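Local coordinates for protein Endonuclease/exonuclease/phosphatase (Beutenbergia cavernae DSM 12333, PDB 4RUW) that is of unknown specific function but belongs to the endonuclease/exonuclease/phosphatase family, joining a DNase I-like domain to an immunoglobulin-like one, at residues A[234-239]-A[295-300]; A[265-270]-A[322-327]. All coordinates share one frame; numbering follows the deposited sequence.

Contact 1: A[234-239]-A[295-300]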
loop_
_atom_site.group_PDB
_atom_site.type_symbol
_atom_site.label_atom_id
_atom_site.label_comp_id
_atom_site.label_asym_id
_atom_site.label_seq_id
_atom_site.Cartn_x
_atom_site.Cartn_y
_atom_site.Cartn_z
ATOM N N GLY A 234 -2.949 -2.690 2.819
ATOM C CA GLY A 234 -3.429 -4.047 2.706
ATOM C C GLY A 234 -2.783 -4.813 1.585
ATOM O O GLY A 234 -1.832 -4.354 0.940
ATOM N N ASP A 235 -3.319 -6.001 1.360
ATOM C CA ASP A 235 -2.858 -6.895 0.319
ATOM C C ASP A 235 -3.561 -6.498 -0.976
ATOM O O ASP A 235 -4.696 -6.900 -1.240
ATOM C CB ASP A 235 -3.214 -8.324 0.733
ATOM C CG ASP A 235 -2.755 -9.374 -0.261
ATOM O OD1 ASP A 235 -2.242 -9.026 -1.349
ATOM O OD2 ASP A 235 -2.929 -10.579 0.061
ATOM N N LEU A 236 -2.888 -5.677 -1.773
ATOM C CA LEU A 236 -3.476 -5.228 -3.025
ATOM C C LEU A 236 -3.339 -6.268 -4.128
ATOM O O LEU A 236 -3.961 -6.138 -5.181
ATOM C CB LEU A 236 -2.883 -3.893 -3.466
ATOM C CG LEU A 236 -3.031 -2.754 -2.454
ATOM C CD1 LEU A 236 -2.503 -1.460 -3.039
ATOM C CD2 LEU A 236 -4.480 -2.598 -1.979
ATOM N N ASN A 237 -2.519 -7.295 -3.888
ATOM C CA ASN A 237 -2.403 -8.409 -4.829
ATOM C C ASN A 237 -1.885 -8.002 -6.206
ATOM O O ASN A 237 -2.132 -8.690 -7.201
ATOM C CB ASN A 237 -3.736 -9.162 -4.961
ATOM C CG ASN A 237 -3.783 -10.414 -4.117
ATOM O OD1 ASN A 237 -2.803 -11.157 -4.035
ATOM N ND2 ASN A 237 -4.929 -10.667 -3.491
ATOM N N ILE A 238 -1.173 -6.879 -6.258
ATOM C CA ILE A 238 -0.545 -6.422 -7.489
ATOM C C ILE A 238 0.913 -6.114 -7.217
ATOM O O ILE A 238 1.250 -5.604 -6.148
ATOM C CB ILE A 238 -1.258 -5.164 -8.080
ATOM C CG1 ILE A 238 -1.211 -3.976 -7.108
ATOM C CG2 ILE A 238 -2.680 -5.509 -8.478
ATOM C CD1 ILE A 238 -1.770 -2.684 -7.705
ATOM N N TRP A 239 1.777 -6.439 -8.173
ATOM C CA TRP A 239 3.128 -5.901 -8.169
ATOM C C TRP A 239 3.062 -4.427 -8.566
ATOM O O TRP A 239 2.012 -3.928 -8.979
ATOM C CB TRP A 239 3.994 -6.585 -9.208
ATOM C CG TRP A 239 4.226 -8.053 -9.080
ATOM C CD1 TRP A 239 3.678 -8.933 -8.183
ATOM C CD2 TRP A 239 5.115 -8.808 -9.901
ATOM N NE1 TRP A 239 4.181 -10.205 -8.415
ATOM C CE2 TRP A 239 5.063 -10.145 -9.466
ATOM C CE3 TRP A 239 5.946 -8.475 -10.978
ATOM C CZ2 TRP A 239 5.812 -11.153 -10.069
ATOM C CZ3 TRP A 239 6.686 -9.464 -11.574
ATOM C CH2 TRP A 239 6.614 -10.793 -11.123
ATOM N N ILE A 295 3.413 -7.325 -2.517
ATOM C CA ILE A 295 2.010 -7.126 -2.879
ATOM C C ILE A 295 1.179 -6.596 -1.715
ATOM O O ILE A 295 -0.030 -6.374 -1.871
ATOM C CB ILE A 295 1.374 -8.422 -3.462
ATOM C CG1 ILE A 295 1.416 -9.563 -2.441
ATOM C CG2 ILE A 295 2.046 -8.827 -4.779
ATOM C CD1 ILE A 295 0.640 -10.792 -2.883
ATOM N N ASP A 296 1.817 -6.404 -0.563
ATOM C CA ASP A 296 1.197 -5.794 0.610
ATOM C C ASP A 296 1.836 -4.421 0.755
ATOM O O ASP A 296 3.057 -4.312 0.719
ATOM C CB ASP A 296 1.499 -6.619 1.854
ATOM C CG ASP A 296 0.881 -8.012 1.814
ATOM O OD1 ASP A 296 1.492 -8.949 1.249
ATOM O OD2 ASP A 296 -0.214 -8.190 2.392
ATOM N N TYR A 297 1.009 -3.382 0.890
ATOM C CA TYR A 297 1.485 -2.013 0.807
ATOM C C TYR A 297 0.954 -1.150 1.942
ATOM O O TYR A 297 -0.132 -1.398 2.482
ATOM C CB TYR A 297 0.987 -1.365 -0.488
ATOM C CG TYR A 297 1.487 -1.957 -1.781
ATOM C CD1 TYR A 297 2.579 -1.409 -2.441
ATOM C CD2 TYR A 297 0.840 -3.031 -2.370
ATOM C CE1 TYR A 297 3.022 -1.921 -3.639
ATOM C CE2 TYR A 297 1.273 -3.549 -3.573
ATOM C CZ TYR A 297 2.369 -2.993 -4.202
ATOM O OH TYR A 297 2.810 -3.477 -5.409
ATOM N N VAL A 298 1.699 -0.088 2.243
ATOM C CA VAL A 298 1.185 1.046 2.997
ATOM C C VAL A 298 1.400 2.287 2.146
ATOM O O VAL A 298 2.545 2.662 1.874
ATOM C CB VAL A 298 1.883 1.198 4.373
ATOM C CG1 VAL A 298 1.351 2.433 5.089
ATOM C CG2 VAL A 298 1.681 -0.056 5.203
ATOM N N PHE A 299 0.305 2.896 1.705
ATOM C CA PHE A 299 0.342 4.156 0.973
ATOM C C PHE A 299 -0.051 5.287 1.913
ATOM O O PHE A 299 -0.912 5.103 2.779
ATOM C CB PHE A 299 -0.627 4.121 -0.215
ATOM C CG PHE A 299 -0.125 3.319 -1.384
ATOM C CD1 PHE A 299 0.684 3.916 -2.345
ATOM C CD2 PHE A 299 -0.458 1.980 -1.535
ATOM C CE1 PHE A 299 1.160 3.201 -3.428
ATOM C CE2 PHE A 299 0.022 1.255 -2.625
ATOM C CZ PHE A 299 0.836 1.869 -3.562
ATOM N N ALA A 300 0.573 6.449 1.748
ATOM C CA ALA A 300 0.286 7.592 2.618
ATOM C C ALA A 300 0.036 8.845 1.783
ATOM O O ALA A 300 0.583 8.992 0.690
ATOM C CB ALA A 300 1.418 7.827 3.613
#
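Leu-236 rests its CD1 against two neighbouring rings of strand 296-300: this methyl lies 3.8 Å from CD2 of Tyr-297 and 3.7 Å from CE2 of Phe-299, meeting both rings obliquely, and the leucine runs across the tyrosine side chain at about a right angle. Ile-295 divides its branches. CG2, anti to the carbonyl carbon, touches the indole of Trp-239 at its edge, 3.8 Å from CD1, while CG1 carries CD1 alongside the carboxylate of Asp-235. The tyrosine ring is fixed at its far end, where Tyr-297 OH gives a hydrogen bond of 2.7 Å to Ile-238 O, an oxygen that lies in the plane of the ring.

Gly-234 and Tyr-297 form an antiparallel hydrogen-bonded pair; beyond it the ladder ends as Leu-236 N and Asn-237 N converge on Ile-295 O, both through weak bonds. The backbone angles of Gly-234 (phi 147°) suit a residue without CB. In the adjoining non-hydrogen-bonded pair, Asp-296 OD2 lies 3.4 Å from Asp-235 CB. Each carboxylate has its bonds elsewhere: Asn-62 bonds Asp-235 OD2, and Thr-278 and His-321 bond Asp-296 OD1.

In this DNase I-like fold the contact joins the turn that follows strand 230-233 to strand 296-300. Helix 251-260 packs against Ile-238, Tyr-297 and Phe-299, whereas strand 55-62 of the other sheet meets Asp-296 and Val-298.

Contact 2: A[265-270]-A[322-327]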
loop_
_atom_site.group_PDB
_atom_site.type_symbol
_atom_site.label_atom_id
_atom_site.label_comp_id
_atom_site.label_asym_id
_atom_site.label_seq_id
_atom_site.Cartn_x
_atom_site.Cartn_y
_atom_site.Cartn_z
ATOM N N ASP A 265 3.893 5.273 -2.103
ATOM C CA ASP A 265 4.196 3.917 -1.686
ATOM C C ASP A 265 5.298 4.040 -0.641
ATOM O O ASP A 265 6.455 4.303 -0.977
ATOM C CB ASP A 265 4.668 3.154 -2.927
ATOM C CG ASP A 265 5.056 1.706 -2.655
ATOM O OD1 ASP A 265 5.275 1.300 -1.488
ATOM O OD2 ASP A 265 5.173 0.973 -3.660
ATOM N N THR A 266 4.937 3.893 0.631
ATOM C CA THR A 266 5.863 4.290 1.681
ATOM C C THR A 266 7.132 3.438 1.705
ATOM O O THR A 266 8.223 3.974 1.864
ATOM C CB THR A 266 5.200 4.352 3.074
ATOM O OG1 THR A 266 4.734 3.056 3.460
ATOM C CG2 THR A 266 4.036 5.363 3.073
ATOM N N TRP A 267 6.992 2.127 1.504
ATOM C CA TRP A 267 8.159 1.258 1.473
ATOM C C TRP A 267 9.193 1.765 0.475
ATOM O O TRP A 267 10.387 1.857 0.771
ATOM C CB TRP A 267 7.753 -0.166 1.092
ATOM C CG TRP A 267 8.942 -1.094 1.069
ATOM C CD1 TRP A 267 9.784 -1.340 0.011
ATOM C CD2 TRP A 267 9.440 -1.869 2.169
ATOM N NE1 TRP A 267 10.765 -2.232 0.392
ATOM C CE2 TRP A 267 10.577 -2.566 1.706
ATOM C CE3 TRP A 267 9.023 -2.049 3.491
ATOM C CZ2 TRP A 267 11.310 -3.416 2.533
ATOM C CZ3 TRP A 267 9.744 -2.906 4.300
ATOM C CH2 TRP A 267 10.870 -3.580 3.821
ATOM N N ARG A 268 8.721 2.097 -0.721
ATOM C CA ARG A 268 9.585 2.457 -1.824
ATOM C C ARG A 268 10.274 3.813 -1.626
ATOM O O ARG A 268 11.256 4.107 -2.298
ATOM C CB ARG A 268 8.718 2.448 -3.076
ATOM C CG ARG A 268 9.411 2.552 -4.384
ATOM C CD ARG A 268 8.362 2.435 -5.477
ATOM N NE ARG A 268 9.002 2.264 -6.759
ATOM C CZ ARG A 268 8.386 1.817 -7.843
ATOM N NH1 ARG A 268 7.085 1.517 -7.810
ATOM N NH2 ARG A 268 9.078 1.699 -8.965
ATOM N N GLN A 269 9.776 4.634 -0.704
ATOM C CA GLN A 269 10.432 5.903 -0.399
ATOM C C GLN A 269 11.723 5.682 0.383
ATOM O O GLN A 269 12.678 6.442 0.222
ATOM C CB GLN A 269 9.525 6.827 0.421
ATOM C CG GLN A 269 8.138 7.068 -0.139
ATOM C CD GLN A 269 8.151 7.538 -1.575
ATOM O OE1 GLN A 269 8.672 8.605 -1.889
ATOM N NE2 GLN A 269 7.561 6.741 -2.460
ATOM N N VAL A 270 11.745 4.660 1.241
ATOM C CA VAL A 270 12.841 4.495 2.192
ATOM C C VAL A 270 13.664 3.228 1.999
ATOM O O VAL A 270 14.763 3.133 2.538
ATOM C CB VAL A 270 12.361 4.548 3.668
ATOM C CG1 VAL A 270 11.964 5.962 4.063
ATOM C CG2 VAL A 270 11.246 3.541 3.929
ATOM N N LEU A 322 4.400 -11.770 4.918
ATOM C CA LEU A 322 5.125 -11.024 5.933
ATOM C C LEU A 322 4.382 -9.742 6.279
ATOM O O LEU A 322 3.812 -9.087 5.406
ATOM C CB LEU A 322 6.519 -10.649 5.434
ATOM C CG LEU A 322 7.448 -11.806 5.068
ATOM C CD1 LEU A 322 8.763 -11.251 4.538
ATOM C CD2 LEU A 322 7.689 -12.747 6.255
ATOM N N GLY A 323 4.416 -9.371 7.551
ATOM C CA GLY A 323 3.914 -8.073 7.959
ATOM C C GLY A 323 4.821 -6.961 7.453
ATOM O O GLY A 323 6.038 -7.131 7.361
ATOM N N VAL A 324 4.227 -5.825 7.107
ATOM C CA VAL A 324 4.974 -4.645 6.677
ATOM C C VAL A 324 4.782 -3.587 7.757
ATOM O O VAL A 324 3.645 -3.259 8.117
ATOM C CB VAL A 324 4.460 -4.111 5.315
ATOM C CG1 VAL A 324 5.196 -2.837 4.926
ATOM C CG2 VAL A 324 4.592 -5.176 4.234
ATOM N N VAL A 325 5.887 -3.077 8.290
ATOM C CA VAL A 325 5.861 -2.171 9.431
ATOM C C VAL A 325 6.530 -0.863 9.063
ATOM O O VAL A 325 7.736 -0.826 8.836
ATOM C CB VAL A 325 6.580 -2.797 10.650
ATOM C CG1 VAL A 325 6.437 -1.897 11.875
ATOM C CG2 VAL A 325 6.051 -4.206 10.927
HETATM N N MSE A 326 5.743 0.203 8.973
HETATM C CA MSE A 326 6.248 1.488 8.492
HETATM C C MSE A 326 6.233 2.535 9.581
HETATM O O MSE A 326 5.258 2.656 10.330
HETATM C CB MSE A 326 5.371 2.005 7.353
HETATM C CG MSE A 326 5.251 1.055 6.157
HETATM SE SE MSE A 326 6.951 0.561 5.355
HETATM C CE MSE A 326 7.704 2.340 5.118
ATOM N N ASP A 327 7.306 3.317 9.640
ATOM C CA ASP A 327 7.397 4.452 10.552
ATOM C C ASP A 327 7.224 5.721 9.730
ATOM O O ASP A 327 8.042 6.022 8.848
ATOM C CB ASP A 327 8.740 4.448 11.279
ATOM C CG ASP A 327 8.830 3.344 12.322
ATOM O OD1 ASP A 327 7.878 3.180 13.107
ATOM O OD2 ASP A 327 9.849 2.627 12.355
#
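Met-326, a selenomethionine, folds its side chain into the angle between Thr-266 and Trp-267, and nearly all the close packing is its work. Bent at both chi2 and chi3, the chain curls round the threonine hydroxyl: CG of Met-326 comes within 3.4 Å of Thr-266 OG1 and CE within 3.5 Å of the same OG1. That oxygen is hydrogen-bonded to Val-298 O, so the selenomethionine packs against a hydroxyl already engaged elsewhere. On the tryptophan the selenium takes the edge, with Met-326 SE 3.8 Å from Trp-267 CE3 and 75° off the normal of the six-membered ring, a Met-aromatic contact made near the ring plane. The indole itself is held at its other side by a bond from NE1 to Asp-272 O.

The single-turn helix 266-270, with few backbone bonds of its own, passes strand 324-327 at an angle of 65°, with their axes 9.5 Å apart. This places it against an inner strand of one of the two sheets that form the DNase I-like sandwich, and Val-306 of the adjacent strand 304-311 also packs on Thr-266, Val-270 and Met-326.

Away from this centre the packing thins. Val-324 CG1 only grazes Trp-267, 4.2 Å from CE3, in an oblique approach. Toward the end of the helix, partly exposed Val-270 adds a single methyl, CG2 lying 3.9 Å from Met-326 CE.

Both contacts are buried in the DNase I-like domain, with centres 10 Å apart, contact 1 lying nearer the centre of the chain. Contact 1 works largely within one sheet, through backbone bonds, a tyrosine hydroxyl and polar side chains with partners outside its segments; contact 2 joins a short helix to a strand of the other sheet, through apolar and selenium-aromatic packing. Strand 296-300, part of contact 1, also borders contact 2: Phe-299 CD1 lies 3.5 Å from Asp-265 N. Their segments alternate along the chain, 265-270 preceding 295-300 and 322-327 following it. Both reach the immunoglobulin-like domain, contact 1 by Trp-239 packing on Gln-371, contact 2 by hydrogen bonds from Arg-268 to Asn-368 and between Gln-269 and Ser-364.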